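Local coordinates for CysE, serine acetyltransferase (Brucella abortus, PDB 4HZD), which probably transfers the acetyl group of acetyl-coenzyme A to the hydroxyl of L-serine, giving O-acetylserine for cysteine biosynthesis, at residues A[191-205]-A[211-223]. Sequence-based numbering, arbitrary orientation.
Sequences TLGGTGKSSGDRHPK and LIGAGAKILGNIQ. With COA (coenzyme A), chain C.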
loop_
_atom_site.group_PDB
_atom_site.type_symbol
_atom_site.label_atom_id
_atom_site.label_comp_id
_atom_site.label_asym_id
_atom_site.label_seq_id
_atom_site.Cartn_x
_atom_site.Cartn_y
_atom_site.Cartn_z
ATOM N N THR A 191 6.201 -11.977 -31.481
ATOM C CA THR A 191 4.826 -12.508 -31.546
ATOM C C THR A 191 4.872 -13.944 -32.076
ATOM O O THR A 191 5.398 -14.235 -33.196
ATOM C CB THR A 191 3.901 -11.672 -32.451
ATOM O OG1 THR A 191 3.849 -10.310 -32.012
ATOM C CG2 THR A 191 2.455 -12.208 -32.423
ATOM N N LEU A 192 4.331 -14.845 -31.273
ATOM C CA LEU A 192 3.931 -16.150 -31.758
ATOM C C LEU A 192 2.432 -16.108 -31.893
ATOM O O LEU A 192 1.690 -16.383 -30.942
ATOM C CB LEU A 192 4.398 -17.255 -30.820
ATOM C CG LEU A 192 5.883 -17.137 -30.494
ATOM C CD1 LEU A 192 6.219 -18.309 -29.574
ATOM C CD2 LEU A 192 6.735 -17.192 -31.761
ATOM N N GLY A 193 1.986 -15.652 -33.061
ATOM C CA GLY A 193 0.586 -15.270 -33.220
ATOM C C GLY A 193 -0.137 -15.921 -34.389
ATOM O O GLY A 193 0.344 -16.925 -34.948
ATOM N N GLY A 194 -1.301 -15.348 -34.721
ATOM C CA GLY A 194 -2.185 -15.866 -35.781
ATOM C C GLY A 194 -2.198 -15.002 -37.034
ATOM O O GLY A 194 -1.841 -13.831 -37.000
ATOM N N THR A 195 -2.595 -15.596 -38.155
ATOM C CA THR A 195 -2.734 -14.869 -39.410
ATOM C C THR A 195 -4.013 -14.030 -39.370
ATOM O O THR A 195 -4.175 -13.100 -40.150
ATOM C CB THR A 195 -2.858 -15.841 -40.601
ATOM O OG1 THR A 195 -3.858 -16.818 -40.286
ATOM C CG2 THR A 195 -1.545 -16.534 -40.889
ATOM N N GLY A 196 -4.911 -14.368 -38.452
ATOM C CA GLY A 196 -6.214 -13.714 -38.328
ATOM C C GLY A 196 -7.314 -14.398 -39.123
ATOM O O GLY A 196 -8.477 -13.980 -39.076
ATOM N N LYS A 197 -6.962 -15.462 -39.843
ATOM C CA LYS A 197 -7.882 -16.085 -40.799
ATOM C C LYS A 197 -8.148 -17.585 -40.580
ATOM O O LYS A 197 -8.578 -18.272 -41.508
ATOM C CB LYS A 197 -7.394 -15.838 -42.235
ATOM C CG LYS A 197 -6.106 -16.564 -42.595
ATOM C CD LYS A 197 -5.716 -16.338 -44.041
ATOM C CE LYS A 197 -5.165 -14.937 -44.241
ATOM N NZ LYS A 197 -4.420 -14.861 -45.523
ATOM N N SER A 198 -7.896 -18.089 -39.371
ATOM C CA SER A 198 -8.219 -19.489 -39.052
ATOM C C SER A 198 -8.795 -19.641 -37.641
ATOM O O SER A 198 -8.803 -18.686 -36.864
ATOM C CB SER A 198 -7.023 -20.427 -39.288
ATOM O OG SER A 198 -6.073 -20.331 -38.243
ATOM N N SER A 199 -9.246 -20.853 -37.318
ATOM C CA SER A 199 -10.186 -21.075 -36.218
ATOM C C SER A 199 -9.654 -21.858 -35.021
ATOM O O SER A 199 -9.879 -21.471 -33.874
ATOM C CB SER A 199 -11.433 -21.795 -36.754
ATOM O OG SER A 199 -11.834 -21.261 -38.007
ATOM N N GLY A 200 -8.999 -22.983 -35.286
ATOM C CA GLY A 200 -8.656 -23.922 -34.227
ATOM C C GLY A 200 -7.192 -23.764 -33.932
ATOM O O GLY A 200 -6.778 -22.762 -33.347
ATOM N N ASP A 201 -6.412 -24.736 -34.382
ATOM C CA ASP A 201 -4.979 -24.703 -34.209
ATOM C C ASP A 201 -4.414 -23.650 -35.169
ATOM O O ASP A 201 -4.563 -23.764 -36.386
ATOM C CB ASP A 201 -4.403 -26.096 -34.446
ATOM C CG ASP A 201 -2.967 -26.231 -33.947
ATOM O OD1 ASP A 201 -2.359 -25.215 -33.520
ATOM O OD2 ASP A 201 -2.445 -27.367 -33.988
ATOM N N ARG A 202 -3.784 -22.604 -34.626
ATOM C CA ARG A 202 -3.538 -21.396 -35.407
ATOM C C ARG A 202 -2.297 -20.585 -35.024
ATOM O O ARG A 202 -2.143 -19.459 -35.499
ATOM C CB ARG A 202 -4.784 -20.479 -35.356
ATOM C CG ARG A 202 -5.119 -19.878 -33.978
ATOM C CD ARG A 202 -6.534 -19.251 -33.926
ATOM N NE ARG A 202 -6.838 -18.563 -32.650
ATOM C CZ ARG A 202 -7.178 -19.158 -31.496
ATOM N NH1 ARG A 202 -7.270 -20.485 -31.382
ATOM N NH2 ARG A 202 -7.425 -18.411 -30.420
ATOM N N HIS A 203 -1.441 -21.112 -34.147
ATOM C CA HIS A 203 -0.269 -20.336 -33.692
ATOM C C HIS A 203 0.893 -21.255 -33.871
ATOM O O HIS A 203 0.684 -22.468 -34.093
ATOM C CB HIS A 203 -0.430 -19.876 -32.221
ATOM C CG HIS A 203 -1.683 -19.036 -31.971
ATOM N ND1 HIS A 203 -2.698 -19.456 -31.193
ATOM C CD2 HIS A 203 -2.047 -17.767 -32.427
ATOM C CE1 HIS A 203 -3.677 -18.520 -31.167
ATOM N NE2 HIS A 203 -3.293 -17.499 -31.926
ATOM N N PRO A 204 2.118 -20.719 -33.775
ATOM C CA PRO A 204 3.326 -21.458 -34.115
ATOM C C PRO A 204 3.779 -22.581 -33.195
ATOM O O PRO A 204 3.499 -22.625 -31.967
ATOM C CB PRO A 204 4.415 -20.370 -34.156
ATOM C CG PRO A 204 3.678 -19.130 -34.484
ATOM C CD PRO A 204 2.410 -19.270 -33.667
ATOM N N LYS A 205 4.481 -23.496 -33.836
ATOM C CA LYS A 205 5.111 -24.615 -33.177
ATOM C C LYS A 205 6.618 -24.397 -33.273
ATOM O O LYS A 205 7.212 -24.477 -34.359
ATOM C CB LYS A 205 4.671 -25.928 -33.841
ATOM C CG LYS A 205 3.156 -26.053 -34.038
ATOM C CD LYS A 205 2.401 -26.187 -32.710
ATOM C CE LYS A 205 0.864 -26.168 -32.854
ATOM N NZ LYS A 205 0.265 -24.909 -33.391
ATOM N N LEU A 211 16.493 -20.002 -31.763
ATOM C CA LEU A 211 16.619 -18.617 -31.354
ATOM C C LEU A 211 15.708 -17.698 -32.192
ATOM O O LEU A 211 15.729 -17.707 -33.438
ATOM C CB LEU A 211 18.086 -18.181 -31.417
ATOM C CG LEU A 211 18.458 -16.693 -31.412
ATOM C CD1 LEU A 211 18.128 -16.059 -30.068
ATOM C CD2 LEU A 211 19.946 -16.530 -31.741
ATOM N N ILE A 212 14.901 -16.892 -31.493
ATOM C CA ILE A 212 14.041 -15.925 -32.137
ATOM C C ILE A 212 14.451 -14.511 -31.773
ATOM O O ILE A 212 14.366 -14.096 -30.586
ATOM C CB ILE A 212 12.557 -16.179 -31.816
ATOM C CG1 ILE A 212 12.227 -17.687 -31.928
ATOM C CG2 ILE A 212 11.643 -15.263 -32.648
ATOM C CD1 ILE A 212 10.774 -18.054 -31.625
ATOM N N GLY A 213 14.901 -13.783 -32.798
ATOM C CA GLY A 213 15.454 -12.438 -32.648
ATOM C C GLY A 213 14.422 -11.364 -32.333
ATOM O O GLY A 213 13.211 -11.597 -32.491
ATOM N N ALA A 214 14.896 -10.180 -31.926
ATOM C CA ALA A 214 14.021 -9.103 -31.426
ATOM C C ALA A 214 13.024 -8.631 -32.451
ATOM O O ALA A 214 13.376 -8.383 -33.627
ATOM C CB ALA A 214 14.839 -7.903 -30.937
ATOM N N GLY A 215 11.782 -8.471 -32.020
ATOM C CA GLY A 215 10.747 -7.937 -32.905
ATOM C C GLY A 215 10.208 -8.873 -33.980
ATOM O O GLY A 215 9.412 -8.432 -34.798
ATOM N N ALA A 216 10.641 -10.143 -34.009
ATOM C CA ALA A 216 10.131 -11.082 -35.001
ATOM C C ALA A 216 8.628 -11.381 -34.808
ATOM O O ALA A 216 8.158 -11.544 -33.659
ATOM C CB ALA A 216 10.931 -12.374 -34.954
ATOM N N LYS A 217 7.871 -11.430 -35.910
ATOM C CA LYS A 217 6.500 -11.942 -35.893
ATOM C C LYS A 217 6.441 -13.289 -36.595
ATOM O O LYS A 217 6.810 -13.392 -37.786
ATOM C CB LYS A 217 5.505 -10.985 -36.582
ATOM C CG LYS A 217 5.920 -9.524 -36.618
ATOM C CD LYS A 217 5.573 -8.788 -35.347
ATOM C CE LYS A 217 6.241 -7.417 -35.370
ATOM N NZ LYS A 217 6.851 -7.132 -34.041
ATOM N N ILE A 218 5.975 -14.317 -35.888
ATOM C CA ILE A 218 5.829 -15.649 -36.456
ATOM C C ILE A 218 4.315 -15.924 -36.409
ATOM O O ILE A 218 3.695 -15.916 -35.318
ATOM C CB ILE A 218 6.678 -16.687 -35.714
ATOM C CG1 ILE A 218 8.150 -16.226 -35.681
ATOM C CG2 ILE A 218 6.564 -18.054 -36.369
ATOM C CD1 ILE A 218 9.080 -17.096 -34.854
ATOM N N LEU A 219 3.694 -16.079 -37.590
ATOM C CA LEU A 219 2.210 -16.009 -37.666
ATOM C C LEU A 219 1.607 -17.193 -38.368
ATOM O O LEU A 219 1.948 -17.447 -39.513
ATOM C CB LEU A 219 1.731 -14.746 -38.372
ATOM C CG LEU A 219 2.311 -13.414 -37.912
ATOM C CD1 LEU A 219 1.826 -12.326 -38.855
ATOM C CD2 LEU A 219 1.901 -13.146 -36.466
ATOM N N GLY A 220 0.691 -17.886 -37.689
ATOM C CA GLY A 220 0.006 -19.055 -38.257
ATOM C C GLY A 220 0.379 -20.338 -37.541
ATOM O O GLY A 220 1.303 -20.363 -36.733
ATOM N N ASN A 221 -0.367 -21.391 -37.833
ATOM C CA ASN A 221 -0.009 -22.743 -37.443
ATOM C C ASN A 221 1.145 -23.275 -38.331
ATOM O O ASN A 221 0.951 -24.124 -39.211
ATOM C CB ASN A 221 -1.234 -23.648 -37.512
ATOM C CG ASN A 221 -0.965 -25.008 -36.947
ATOM O OD1 ASN A 221 0.017 -25.204 -36.238
ATOM N ND2 ASN A 221 -1.825 -25.967 -37.264
ATOM N N ILE A 222 2.335 -22.732 -38.090
ATOM C CA ILE A 222 3.518 -23.040 -38.862
ATOM C C ILE A 222 4.563 -23.557 -37.884
ATOM O O ILE A 222 4.443 -23.376 -36.666
ATOM C CB ILE A 222 4.028 -21.818 -39.698
ATOM C CG1 ILE A 222 4.440 -20.622 -38.805
ATOM C CG2 ILE A 222 2.983 -21.400 -40.749
ATOM C CD1 ILE A 222 5.074 -19.449 -39.546
ATOM N N GLN A 223 5.566 -24.234 -38.409
ATOM C CA GLN A 223 6.627 -24.779 -37.591
ATOM C C GLN A 223 7.938 -24.040 -37.831
ATOM O O GLN A 223 8.272 -23.736 -38.984
ATOM C CB GLN A 223 6.797 -26.263 -37.939
ATOM C CG GLN A 223 7.795 -27.012 -37.069
ATOM C CD GLN A 223 7.924 -28.481 -37.463
ATOM O OE1 GLN A 223 7.343 -29.363 -36.827
ATOM N NE2 GLN A 223 8.666 -28.742 -38.537
HETATM N N1A COA C . 4.666 -8.976 -44.405
HETATM C C2A COA C . 5.143 -9.072 -45.666
HETATM N N3A COA C . 4.476 -9.689 -46.665
HETATM C C4A COA C . 3.268 -10.279 -46.435
HETATM C C5A COA C . 2.686 -10.233 -45.083
HETATM C C6A COA C . 3.477 -9.521 -44.041
HETATM N N6A COA C . 3.035 -9.412 -42.760
HETATM N N7A COA C . 1.504 -10.886 -45.161
HETATM C C8A COA C . 1.339 -11.310 -46.444
HETATM N N9A COA C . 2.397 -10.946 -47.195
HETATM C C1B COA C . 2.630 -11.213 -48.640
HETATM C C2B COA C . 2.918 -12.682 -48.912
HETATM O O2B COA C . 4.293 -12.993 -48.687
HETATM C C3B COA C . 2.523 -12.815 -50.371
HETATM O O3B COA C . 3.636 -12.481 -51.225
HETATM P P3B COA C . 4.026 -13.350 -52.542
HETATM O O7A COA C . 2.696 -13.464 -53.264
HETATM O O8A COA C . 4.574 -14.656 -52.002
HETATM O O9A COA C . 5.083 -12.526 -53.256
HETATM C C4B COA C . 1.385 -11.801 -50.534
HETATM O O4B COA C . 1.509 -10.862 -49.456
HETATM C C5B COA C . 0.004 -12.449 -50.469
HETATM O O5B COA C . -0.176 -13.054 -49.185
HETATM P P1A COA C . -1.625 -13.495 -48.623
HETATM O O1A COA C . -1.386 -14.227 -47.319
HETATM O O2A COA C . -2.384 -14.178 -49.746
HETATM O O3A COA C . -2.331 -12.062 -48.329
HETATM P P2A COA C . -3.482 -11.805 -47.217
HETATM O O4A COA C . -4.322 -13.055 -47.122
HETATM O O5A COA C . -4.158 -10.481 -47.507
HETATM O O6A COA C . -2.632 -11.647 -45.842
HETATM C CBP COA C . -2.585 -10.440 -43.676
HETATM C CCP COA C . -3.249 -11.508 -44.552
HETATM C CDP COA C . -1.517 -9.706 -44.472
HETATM C CEP COA C . -3.681 -9.450 -43.269
HETATM C CAP COA C . -1.964 -11.142 -42.436
HETATM O OAP COA C . -1.032 -12.182 -42.810
HETATM C C9P COA C . -1.276 -10.220 -41.445
HETATM O O9P COA C . -0.050 -10.131 -41.402
HETATM N N8P COA C . -2.091 -9.536 -40.640
HETATM C C7P COA C . -1.799 -9.243 -39.254
HETATM C C6P COA C . -2.257 -10.344 -38.301
HETATM C C5P COA C . -1.584 -10.161 -36.957
HETATM O O5P COA C . -0.937 -9.148 -36.725
HETATM N N4P COA C . -1.757 -11.171 -36.086
HETATM C C3P COA C . -1.077 -11.332 -34.811
HETATM C C2P COA C . -1.817 -12.320 -33.912
HETATM S S1P COA C . -1.237 -12.125 -32.211
#
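K205 reaches across to N221, its NZ lying 2.9 Å from N221 OD1 and approaching from above the amide carbonyl plane rather than along a lone pair. The same ammonium forms a salt bridge with D201 OD1 at 2.6 Å, on the syn side of the carboxylate, and also takes H203 O and T177 O, so four oxygens gather round one charge. Bends at chi2 (-68°) and chi4 (-63°) curl the lysine chain back over its own loop to get there. The D201 carboxylate and N221 amide stack with their planes 27° apart; D201 CG lies 3.5 Å from N221 ND2.

Away from this cluster, strands 191-193 and 217-219 run parallel. Four N-H...O bonds alternate between them, T191 N to A216 O, I218 N to T191 O, G193 N to I218 O and G220 N to G193 O, and beyond the loop K205 N meets I222 O at 2.8 Å. Inside the coil, L192 and I218 lean alongside each other, L192 CD2 3.9 Å from I218 CD1; P204 lays its CG against I218 CG2 at 3.6 Å, and I212 reaches L192 from the next side of the coil. On the outer face T191 and L219 line the same side of the pantetheine arm of coenzyme A: T191 CG2 is 3.7 Å from S1P, while T191 OG1 is hydrogen-bonded to H188 of a second subunit.

Stacked parallel strands joined by turns, with aliphatic side chains filling the interior, are the hallmark of the left-handed beta-helix of hexapeptide acyltransferases; here the loop 194-204 projects from one coil beside the coenzyme A site between subunits.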